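Local coordinates for fructose-1,6-bisphosphatase/inositol-1-monophosphatase (Thermotoga maritima, PDB 2P3N), which hydrolyses inositol monophosphates, fructose 1,6-bisphosphate and several other phosphate esters as a magnesium-dependent homotetrameric phosphatase, at residues K35-E40 with G83-V88; P92-S97 with A113-E118. One frame throughout, in Å; residues are numbered along the deposited sequence.

In the fold
Along the chain the two contacts follow in series. Contact 1 joins residues 35-40, which hold the short strand 37-38 and lead into helix 40-56, to helix 84-89, and so closes a long loop that contains helix 40-56 and the first strands of the seven-stranded sheet. Contact 2 opens after it: residues 92-97, entering strand 95-102, meet the turn 113-118 that follows strand 105-113, closing a short, almost all-strand loop. The ring of F87, on helix 84-89, meets that of F94, at the entry to strand 95-102, edge-to-face. The first contact lies beside the bound magnesium; both also touch a second subunit.

Contact 1: K35-E40 with G83-V88; sequences KDIVTE and GTINFV
Residues 36-39 run extended past helix 84-89, and the backbones come nearest where the CA of V38 is 6.6 Å from the CA of T84. I37 supplies much of the apolar filling. Its CG1 lies between the backbone N and the carbonyl carbon (chi1 59°), and from there the outer branch reaches the helix: CG1 of I37 is 4.1 Å from CG1 of I85, the two side chains crossing at about a right angle, and CD1 of I37 is 4.0 Å from CG2 of V88. T39 adds its methyl, with CG2 3.8 Å from CG2 of V88 and 4.0 Å from CG2 of T84. The threonines suit the border between apolar core and polar site. T39 is the N-cap of helix 40-56, its OG1 bonded to I41 N and also to D42 OD2. The other carboxylate oxygen of D42 bonds T84 OG1, so one aspartate steadies both hydroxyls while the methyls pack together. G83 is the N-cap of helix 84-89; at phi 114° and psi 45° a CB would jam against the preceding carbonyl O, which suits glycine. With T84 it belongs to a probable substrate-binding group, and the nearest atom of the T84 side chain is about 4 Å from the bound magnesium. At the other end CD1 of I85 rests 3.4 Å from the carbonyl O of K35, whose NZ hydrogen-bonds to backbone oxygens of E165 and R169 in a second subunit.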
loop_
_atom_site.group_PDB
_atom_site.type_symbol
_atom_site.label_atom_id
_atom_site.label_comp_id
_atom_site.label_asym_id
_atom_site.label_seq_id
_atom_site.Cartn_x
_atom_site.Cartn_y
_atom_site.Cartn_z
ATOM N N LYS A 35 3.677 -30.806 5.516
ATOM C CA LYS A 35 4.434 -29.596 5.852
ATOM C C LYS A 35 5.213 -29.089 4.643
ATOM O O LYS A 35 5.782 -28.000 4.666
ATOM C CB LYS A 35 5.416 -29.876 7.002
ATOM C CG LYS A 35 4.762 -30.349 8.295
ATOM C CD LYS A 35 5.794 -30.657 9.374
ATOM C CE LYS A 35 6.466 -29.402 9.906
ATOM N NZ LYS A 35 5.571 -28.620 10.804
ATOM N N ASP A 36 5.235 -29.893 3.588
ATOM C CA ASP A 36 5.948 -29.541 2.370
ATOM C C ASP A 36 5.008 -29.649 1.177
ATOM O O ASP A 36 4.944 -30.682 0.505
ATOM C CB ASP A 36 7.147 -30.467 2.191
ATOM C CG ASP A 36 7.818 -30.283 0.864
ATOM O OD1 ASP A 36 7.965 -29.118 0.440
ATOM O OD2 ASP A 36 8.204 -31.298 0.249
ATOM N N ILE A 37 4.288 -28.562 0.915
ATOM C CA ILE A 37 3.315 -28.522 -0.170
ATOM C C ILE A 37 3.673 -27.603 -1.339
ATOM O O ILE A 37 4.597 -26.790 -1.275
ATOM C CB ILE A 37 1.941 -28.070 0.355
ATOM C CG1 ILE A 37 2.079 -26.680 0.989
ATOM C CG2 ILE A 37 1.401 -29.078 1.355
ATOM C CD1 ILE A 37 0.765 -25.975 1.250
ATOM N N VAL A 38 2.911 -27.750 -2.412
ATOM C CA VAL A 38 3.091 -26.943 -3.599
ATOM C C VAL A 38 1.696 -26.791 -4.195
ATOM O O VAL A 38 0.804 -27.621 -3.934
ATOM C CB VAL A 38 4.046 -27.631 -4.627
ATOM C CG1 VAL A 38 3.460 -28.969 -5.086
ATOM C CG2 VAL A 38 4.285 -26.711 -5.824
ATOM N N THR A 39 1.496 -25.725 -4.969
ATOM C CA THR A 39 0.211 -25.483 -5.605
ATOM C C THR A 39 0.420 -25.241 -7.089
ATOM O O THR A 39 1.553 -25.211 -7.570
ATOM C CB THR A 39 -0.511 -24.256 -4.979
ATOM O OG1 THR A 39 0.132 -23.039 -5.390
ATOM C CG2 THR A 39 -0.475 -24.349 -3.470
ATOM N N GLU A 40 -0.683 -25.079 -7.809
ATOM C CA GLU A 40 -0.630 -24.824 -9.236
ATOM C C GLU A 40 -0.156 -23.391 -9.492
ATOM O O GLU A 40 0.310 -23.069 -10.592
ATOM C CB GLU A 40 -2.013 -25.035 -9.864
ATOM C CG GLU A 40 -2.029 -24.953 -11.392
ATOM C CD GLU A 40 -1.207 -26.059 -12.056
ATOM O OE1 GLU A 40 -0.864 -25.922 -13.257
ATOM O OE2 GLU A 40 -0.907 -27.067 -11.375
ATOM N N GLY A 83 7.319 -19.742 0.926
ATOM C CA GLY A 83 6.361 -19.581 2.004
ATOM C C GLY A 83 4.991 -19.964 1.471
ATOM O O GLY A 83 3.998 -19.275 1.706
ATOM N N THR A 84 4.950 -21.082 0.749
ATOM C CA THR A 84 3.722 -21.583 0.145
ATOM C C THR A 84 2.611 -21.865 1.161
ATOM O O THR A 84 1.419 -21.721 0.849
ATOM C CB THR A 84 4.006 -22.861 -0.678
ATOM O OG1 THR A 84 5.043 -22.589 -1.635
ATOM C CG2 THR A 84 2.753 -23.309 -1.413
ATOM N N ILE A 85 2.994 -22.255 2.376
ATOM C CA ILE A 85 2.008 -22.539 3.419
ATOM C C ILE A 85 1.306 -21.243 3.791
ATOM O O ILE A 85 0.081 -21.177 3.825
ATOM C CB ILE A 85 2.684 -23.145 4.671
ATOM C CG1 ILE A 85 3.182 -24.556 4.346
ATOM C CG2 ILE A 85 1.715 -23.148 5.845
ATOM C CD1 ILE A 85 3.998 -25.201 5.441
ATOM N N ASN A 86 2.097 -20.214 4.071
ATOM C CA ASN A 86 1.557 -18.908 4.414
ATOM C C ASN A 86 0.649 -18.461 3.282
ATOM O O ASN A 86 -0.508 -18.087 3.497
ATOM C CB ASN A 86 2.692 -17.901 4.563
ATOM C CG ASN A 86 3.299 -17.909 5.936
ATOM O OD1 ASN A 86 4.289 -17.226 6.185
ATOM N ND2 ASN A 86 2.707 -18.673 6.845
ATOM N N PHE A 87 1.205 -18.505 2.072
ATOM C CA PHE A 87 0.505 -18.120 0.854
ATOM C C PHE A 87 -0.890 -18.751 0.780
ATOM O O PHE A 87 -1.869 -18.095 0.423
ATOM C CB PHE A 87 1.329 -18.546 -0.370
ATOM C CG PHE A 87 0.658 -18.240 -1.673
ATOM C CD1 PHE A 87 0.592 -16.931 -2.144
ATOM C CD2 PHE A 87 0.006 -19.245 -2.382
ATOM C CE1 PHE A 87 -0.119 -16.624 -3.296
ATOM C CE2 PHE A 87 -0.708 -18.953 -3.533
ATOM C CZ PHE A 87 -0.773 -17.637 -3.992
ATOM N N VAL A 88 -0.961 -20.034 1.118
ATOM C CA VAL A 88 -2.213 -20.784 1.098
ATOM C C VAL A 88 -3.185 -20.367 2.195
ATOM O O VAL A 88 -4.382 -20.263 1.955
ATOM C CB VAL A 88 -1.938 -22.314 1.216
ATOM C CG1 VAL A 88 -3.209 -23.065 1.584
ATOM C CG2 VAL A 88 -1.398 -22.837 -0.107
#

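Contact 2: P92-S97 with A113-E118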
loop_
_atom_site.group_PDB
_atom_site.type_symbol
_atom_site.label_atom_id
_atom_site.label_comp_id
_atom_site.label_asym_id
_atom_site.label_seq_id
_atom_site.Cartn_x
_atom_site.Cartn_y
_atom_site.Cartn_z
ATOM N N PRO A 92 0.508 -12.819 5.003
ATOM C CA PRO A 92 1.333 -11.975 4.126
ATOM C C PRO A 92 2.821 -12.296 3.996
ATOM O O PRO A 92 3.484 -11.776 3.095
ATOM C CB PRO A 92 1.086 -10.569 4.674
ATOM C CG PRO A 92 0.792 -10.821 6.139
ATOM C CD PRO A 92 -0.097 -12.028 6.094
ATOM N N ASN A 93 3.346 -13.159 4.865
ATOM C CA ASN A 93 4.775 -13.486 4.806
ATOM C C ASN A 93 5.199 -14.535 3.788
ATOM O O ASN A 93 5.589 -15.651 4.136
ATOM C CB ASN A 93 5.314 -13.872 6.191
ATOM C CG ASN A 93 5.371 -12.690 7.138
ATOM O OD1 ASN A 93 4.353 -12.268 7.686
ATOM N ND2 ASN A 93 6.557 -12.139 7.320
ATOM N N PHE A 94 5.119 -14.163 2.521
ATOM C CA PHE A 94 5.552 -15.035 1.446
ATOM C C PHE A 94 6.237 -14.117 0.442
ATOM O O PHE A 94 5.978 -12.910 0.425
ATOM C CB PHE A 94 4.365 -15.790 0.831
ATOM C CG PHE A 94 3.395 -14.921 0.101
ATOM C CD1 PHE A 94 3.551 -14.676 -1.260
ATOM C CD2 PHE A 94 2.315 -14.360 0.765
ATOM C CE1 PHE A 94 2.641 -13.886 -1.952
ATOM C CE2 PHE A 94 1.390 -13.560 0.074
ATOM C CZ PHE A 94 1.558 -13.326 -1.287
ATOM N N SER A 95 7.131 -14.673 -0.370
ATOM C CA SER A 95 7.856 -13.877 -1.343
ATOM C C SER A 95 8.299 -14.674 -2.559
ATOM O O SER A 95 8.121 -15.894 -2.626
ATOM C CB SER A 95 9.083 -13.262 -0.673
ATOM O OG SER A 95 9.850 -14.252 -0.011
ATOM N N ILE A 96 8.858 -13.956 -3.530
ATOM C CA ILE A 96 9.382 -14.549 -4.752
ATOM C C ILE A 96 10.867 -14.258 -4.699
ATOM O O ILE A 96 11.272 -13.139 -4.417
ATOM C CB ILE A 96 8.831 -13.887 -6.024
ATOM C CG1 ILE A 96 7.303 -13.816 -5.984
ATOM C CG2 ILE A 96 9.254 -14.694 -7.233
ATOM C CD1 ILE A 96 6.712 -13.182 -7.261
ATOM N N SER A 97 11.690 -15.253 -4.974
ATOM C CA SER A 97 13.116 -15.018 -4.908
ATOM C C SER A 97 13.827 -15.336 -6.221
ATOM O O SER A 97 13.515 -16.324 -6.895
ATOM C CB SER A 97 13.710 -15.830 -3.760
ATOM O OG SER A 97 14.975 -15.323 -3.387
ATOM N N ALA A 113 8.211 -9.565 -1.438
ATOM C CA ALA A 113 7.051 -9.977 -0.660
ATOM C C ALA A 113 5.913 -9.134 -1.205
ATOM O O ALA A 113 5.785 -7.954 -0.884
ATOM C CB ALA A 113 7.268 -9.690 0.808
ATOM N N PRO A 114 5.064 -9.743 -2.041
ATOM C CA PRO A 114 3.911 -9.099 -2.687
ATOM C C PRO A 114 2.884 -8.430 -1.775
ATOM O O PRO A 114 2.572 -7.254 -1.946
ATOM C CB PRO A 114 3.292 -10.239 -3.506
ATOM C CG PRO A 114 4.451 -11.213 -3.712
ATOM C CD PRO A 114 5.119 -11.181 -2.372
ATOM N N ALA A 115 2.348 -9.175 -0.816
ATOM C CA ALA A 115 1.336 -8.622 0.083
ATOM C C ALA A 115 1.870 -7.506 0.966
ATOM O O ALA A 115 1.099 -6.758 1.557
ATOM C CB ALA A 115 0.733 -9.736 0.961
ATOM N N LEU A 116 3.186 -7.387 1.055
ATOM C CA LEU A 116 3.762 -6.369 1.907
ATOM C C LEU A 116 4.316 -5.204 1.119
ATOM O O LEU A 116 4.594 -4.155 1.689
ATOM C CB LEU A 116 4.890 -6.967 2.760
ATOM C CG LEU A 116 4.607 -8.146 3.695
ATOM C CD1 LEU A 116 5.883 -8.495 4.450
ATOM C CD2 LEU A 116 3.495 -7.794 4.678
ATOM N N ASN A 117 4.469 -5.394 -0.188
ATOM C CA ASN A 117 5.050 -4.377 -1.059
ATOM C C ASN A 117 6.479 -4.063 -0.616
ATOM O O ASN A 117 6.905 -2.913 -0.564
ATOM C CB ASN A 117 4.200 -3.112 -1.065
ATOM C CG ASN A 117 3.057 -3.204 -2.034
ATOM O OD1 ASN A 117 3.266 -3.263 -3.243
ATOM N ND2 ASN A 117 1.840 -3.236 -1.515
ATOM N N GLU A 118 7.216 -5.115 -0.294
ATOM C CA GLU A 118 8.592 -4.973 0.126
ATOM C C GLU A 118 9.477 -5.652 -0.890
ATOM O O GLU A 118 9.295 -6.828 -1.192
ATOM C CB GLU A 118 8.796 -5.622 1.482
ATOM C CG GLU A 118 7.926 -5.019 2.560
ATOM C CD GLU A 118 8.203 -5.611 3.916
ATOM O OE1 GLU A 118 7.918 -4.915 4.918
ATOM O OE2 GLU A 118 8.698 -6.765 3.976
HETATM O O HOH W 1 3.941 -10.946 0.501
#
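The turn that joins strands 105-113 and 118-123 of the seven-stranded sheet folds against the entry to strand 95-102, where P92 and F94 meet P114, A115 and L116. The backbones come closest at S95, its CA 4.0 Å from the CA of A113. CB of P92 packs on two side chains at once, 3.7 Å from CD2 of L116 and 3.8 Å from CB of A115; a small residue at 115 is consistent with so close an approach. The F94 ring lies obliquely to its neighbours: CE1 is 3.7 Å from CG of P114, while CE2, on the other side of CZ, touches the A115 methyl. A chi1 of 67° brings the end of the ring to these two residues although CB does not point at the turn, and the ring also meets that of W22, with planes at about 50°. In the turn, N117 and E118 both face A113, a G1 beta bulge; N117 takes its positive-phi place. A113 O accepts from L116 N and E118 N, which reach it from opposite faces of the carbonyl plane. One water joins the segments: it donates to P92 O and F94 O, each at 2.8 Å, and accepts from A115 N at 2.7 Å. This water sits 3.6 Å above the plane of the F94 ring, over its centre. F94 O also receives a CA-H...O contact from CA of A113 at 3.3 Å. L116 packs on L116 of a second subunit, which brings the turn to the tetramer interface.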